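Local coordinates for protein transcriptional regulator PA3341 (Pseudomonas aeruginosa, PDB 2FBH) that probably binds DNA as a dimeric transcription factor of the MarR family, with a winged helix-turn-helix fold and zinc ions bound in the crystal, at residues 100-103 and 104-108; 119-122 and 123-126. One frame throughout, in Å; residues are numbered along the deposited sequence.

Overall arrangement
Both interactions are local and both draw on helix 102-120: interaction 1 lies at its start, interaction 2 at its end, their centres about 28 Å apart and their nearest atoms about 13 Å apart. At residues 100-108 the helix leaves the two-stranded wing of the DNA-binding region and lays one apolar side on helix 39-48, so this contact is partly buried within its own subunit. Residues 119-126 sit at the surface of the chain and pack on the second subunit instead. Consecutive main-chain helical bonds and a water dominate the first contact; the second relies on a glycine-containing turn, a threonine hydroxyl and a leucine-isoleucine touch.

Interaction 1 (100-103 and 104-108)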
loop_
_atom_site.group_PDB
_atom_site.type_symbol
_atom_site.label_atom_id
_atom_site.label_comp_id
_atom_site.label_asym_id
_atom_site.label_seq_id
_atom_site.Cartn_x
_atom_site.Cartn_y
_atom_site.Cartn_z
ATOM N N PRO A 100 7.312 13.407 25.309
ATOM C CA PRO A 100 6.177 13.462 26.229
ATOM C C PRO A 100 4.972 14.200 25.613
ATOM O O PRO A 100 3.848 13.729 25.754
ATOM C CB PRO A 100 6.766 14.220 27.423
ATOM C CG PRO A 100 8.113 13.635 27.495
ATOM C CD PRO A 100 8.564 13.767 26.015
ATOM N N LYS A 101 5.223 15.285 24.877
ATOM C CA LYS A 101 4.160 15.982 24.156
ATOM C C LYS A 101 3.379 15.046 23.296
ATOM O O LYS A 101 2.180 15.252 23.114
ATOM C CB LYS A 101 4.675 17.098 23.240
ATOM C CG LYS A 101 3.507 17.861 22.557
ATOM C CD LYS A 101 3.940 19.064 21.689
ATOM C CE LYS A 101 2.738 19.489 20.786
ATOM N NZ LYS A 101 3.019 20.468 19.672
ATOM N N ALA A 102 4.055 14.073 22.701
ATOM C CA ALA A 102 3.410 13.219 21.728
ATOM C C ALA A 102 2.427 12.258 22.399
ATOM O O ALA A 102 1.622 11.642 21.697
ATOM C CB ALA A 102 4.422 12.420 20.956
ATOM N N ASP A 103 2.496 12.080 23.726
ATOM C CA ASP A 103 1.734 10.940 24.311
ATOM C C ASP A 103 0.236 11.120 24.253
ATOM O O ASP A 103 -0.451 10.110 24.000
ATOM C CB ASP A 103 2.205 10.497 25.721
ATOM C CG ASP A 103 1.495 9.168 26.209
ATOM O OD1 ASP A 103 1.779 8.067 25.625
ATOM O OD2 ASP A 103 0.650 9.224 27.152
ATOM N N VAL A 104 -0.319 12.319 24.475
ATOM C CA VAL A 104 -1.809 12.372 24.357
ATOM C C VAL A 104 -2.198 12.118 22.917
ATOM O O VAL A 104 -3.256 11.549 22.640
ATOM C CB VAL A 104 -2.570 13.659 24.919
ATOM C CG1 VAL A 104 -2.461 13.777 26.443
ATOM C CG2 VAL A 104 -2.149 14.920 24.232
ATOM N N LEU A 105 -1.296 12.473 22.003
ATOM C CA LEU A 105 -1.551 12.251 20.612
ATOM C C LEU A 105 -1.528 10.758 20.256
ATOM O O LEU A 105 -2.474 10.269 19.626
ATOM C CB LEU A 105 -0.537 13.017 19.735
ATOM C CG LEU A 105 -0.727 12.782 18.253
ATOM C CD1 LEU A 105 -2.158 13.304 17.804
ATOM C CD2 LEU A 105 0.403 13.547 17.542
ATOM N N ILE A 106 -0.446 10.065 20.580
ATOM C CA ILE A 106 -0.353 8.620 20.313
ATOM C C ILE A 106 -1.487 7.863 20.975
ATOM O O ILE A 106 -2.026 6.910 20.371
ATOM C CB ILE A 106 0.925 8.017 20.879
ATOM C CG1 ILE A 106 2.157 8.650 20.205
ATOM C CG2 ILE A 106 0.929 6.473 20.716
ATOM C CD1 ILE A 106 2.177 8.455 18.840
ATOM N N ALA A 107 -1.839 8.232 22.208
ATOM C CA ALA A 107 -2.990 7.538 22.837
ATOM C C ALA A 107 -4.264 7.614 21.951
ATOM O O ALA A 107 -5.016 6.613 21.790
ATOM C CB ALA A 107 -3.247 8.135 24.194
ATOM N N ASP A 108 -4.554 8.810 21.423
ATOM C CA ASP A 108 -5.681 8.984 20.560
ATOM C C ASP A 108 -5.553 8.218 19.255
ATOM O O ASP A 108 -6.511 7.627 18.828
ATOM C CB ASP A 108 -5.971 10.484 20.282
ATOM C CG ASP A 108 -6.445 11.221 21.538
ATOM O OD1 ASP A 108 -6.773 10.546 22.532
ATOM O OD2 ASP A 108 -6.449 12.477 21.551
HETATM O O HOH W 1 0.807 14.332 26.125
#
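Ala102 O and Asp103 O receive the N-H groups of Ile106 and Ala107, two consecutive i to i+4 bonds near the start of helix 102-120, which follows the wing of the MarR winged helix-turn-helix fold. The bond from Ile106 N to Ala102 O is 2.8 Å long and nearly straight, 171° at the hydrogen. Its neighbour, from Ala107 N to Asp103 O, measures 2.9 Å, with the donor tilted 26° from the carbonyl plane. Two side chains crowd Ala102 O: Leu105 CB lies 3.2 Å from Ala102 O, while Ile106 CG1 comes within 3.4 Å of Ala102 O. With CG1 anti to its own carbonyl carbon (chi1 -62°), Ile106 sends that branch back along the helix, where it just reaches Ala102 CB at 4.5 Å.

Further out, Ala102 rests on Leu81, and Leu105 packs on Leu33, Leu35, Leu81 and Leu43. Ile106 leans on Leu43 and Ala47 of helix 39-48, so the buried side of this turn joins the helix to helix 39-48 and the loops beside it. Lys101, fully extended, carries its NZ to the carbonyl oxygen of Gln79. On the exposed side a water stands in the place of a direct i to i+4 bond between Pro100 O and Val104 N: it accepts from Val104 N at 2.8 Å and donates to Pro100 O at 3.1 Å.

Interaction 2 (119-122 and 123-126); sequences DVLT and GIDE
Ile124 folds back over the turn that carries it, and its longer branch runs from the turn back to the last residue of helix 102-120. CB lies 3.4 Å from Leu121 O, the oxygen that also accepts the Ile124 N-H. A chi1 of -64° sets CG1 beside the backbone N, from where it runs on past Leu121 O at 3.8 Å. The tip, CD1, settles 3.9 Å from Val120 O and touches Leu121 CD2 at 4.2 Å, making a small apolar patch. Ile139 of the second subunit packs on both Leu121 and Ile124.

The main-chain bond from Ile124 N to Leu121 O is 3.0 Å long and bent to 156°, its donor standing above the carbonyl plane. Gly123 takes the tight corner with a positive phi of 86°. One turn back, Asp119 O accepts two donors from the same face, Thr122 OG1 at 2.8 Å and Thr122 N at 3.2 Å, so the threonine folds its hydroxyl onto the last helical turn. Asn142 of the second subunit donates to Val120 O and Thr122 O, while Asp119 forms salt bridges with Arg29 and with Arg146 of that subunit. Asp125, the N-cap of helix 126-144, bonds through OD1 to Glu128 N. Residues Leu121 to Ile124 thus form a type II beta turn with glycine at its third position, linking two helices at the dimer interface.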
loop_
_atom_site.group_PDB
_atom_site.type_symbol
_atom_site.label_atom_id
_atom_site.label_comp_id
_atom_site.label_asym_id
_atom_site.label_seq_id
_atom_site.Cartn_x
_atom_site.Cartn_y
_atom_site.Cartn_z
ATOM N N ASP A 119 -13.869 -2.570 13.749
ATOM C CA ASP A 119 -14.912 -2.515 12.786
ATOM C C ASP A 119 -14.609 -3.328 11.505
ATOM O O ASP A 119 -15.506 -3.981 10.946
ATOM C CB ASP A 119 -15.104 -1.048 12.349
ATOM C CG ASP A 119 -15.679 -0.172 13.459
ATOM O OD1 ASP A 119 -16.089 -0.725 14.529
ATOM O OD2 ASP A 119 -15.662 1.082 13.284
ATOM N N VAL A 120 -13.388 -3.290 11.018
ATOM C CA VAL A 120 -13.072 -4.010 9.777
ATOM C C VAL A 120 -13.073 -5.548 9.996
ATOM O O VAL A 120 -13.329 -6.245 9.049
ATOM C CB VAL A 120 -11.840 -3.466 8.967
ATOM C CG1 VAL A 120 -11.946 -1.970 8.800
ATOM C CG2 VAL A 120 -10.577 -3.894 9.641
ATOM N N LEU A 121 -12.873 -5.980 11.236
ATOM C CA LEU A 121 -12.889 -7.447 11.577
ATOM C C LEU A 121 -14.275 -7.929 11.880
ATOM O O LEU A 121 -14.455 -9.120 12.214
ATOM C CB LEU A 121 -11.926 -7.761 12.707
ATOM C CG LEU A 121 -10.478 -7.478 12.188
ATOM C CD1 LEU A 121 -9.509 -7.652 13.327
ATOM C CD2 LEU A 121 -10.046 -8.247 10.820
ATOM N N THR A 122 -15.274 -7.019 11.782
ATOM C CA THR A 122 -16.655 -7.478 12.061
ATOM C C THR A 122 -17.058 -8.674 11.241
ATOM O O THR A 122 -16.916 -8.695 10.020
ATOM C CB THR A 122 -17.666 -6.340 11.754
ATOM O OG1 THR A 122 -17.324 -5.251 12.648
ATOM C CG2 THR A 122 -19.161 -6.823 12.012
ATOM N N GLY A 123 -17.595 -9.691 11.952
ATOM C CA GLY A 123 -18.125 -10.858 11.204
ATOM C C GLY A 123 -17.063 -11.898 10.888
ATOM O O GLY A 123 -17.369 -12.897 10.276
ATOM N N ILE A 124 -15.802 -11.599 11.215
ATOM C CA ILE A 124 -14.711 -12.560 10.832
ATOM C C ILE A 124 -14.314 -13.308 12.107
ATOM O O ILE A 124 -13.958 -12.711 13.119
ATOM C CB ILE A 124 -13.513 -11.757 10.241
ATOM C CG1 ILE A 124 -14.013 -11.077 8.931
ATOM C CG2 ILE A 124 -12.291 -12.726 9.900
ATOM C CD1 ILE A 124 -13.046 -10.097 8.456
ATOM N N ASP A 125 -14.409 -14.638 12.016
ATOM C CA ASP A 125 -14.120 -15.591 13.008
ATOM C C ASP A 125 -12.664 -15.491 13.461
ATOM O O ASP A 125 -11.809 -15.250 12.624
ATOM C CB ASP A 125 -14.242 -16.899 12.159
ATOM C CG ASP A 125 -14.090 -18.045 12.897
ATOM O OD1 ASP A 125 -12.934 -18.422 12.955
ATOM O OD2 ASP A 125 -15.099 -18.525 13.450
ATOM N N GLU A 126 -12.401 -15.657 14.760
ATOM C CA GLU A 126 -11.070 -15.584 15.305
ATOM C C GLU A 126 -10.171 -16.651 14.612
ATOM O O GLU A 126 -8.956 -16.370 14.329
ATOM C CB GLU A 126 -11.042 -15.879 16.791
ATOM C CG GLU A 126 -11.275 -14.598 17.645
ATOM C CD GLU A 126 -11.992 -14.871 18.971
ATOM O OE1 GLU A 126 -11.469 -15.736 19.726
ATOM O OE2 GLU A 126 -13.030 -14.178 19.238
#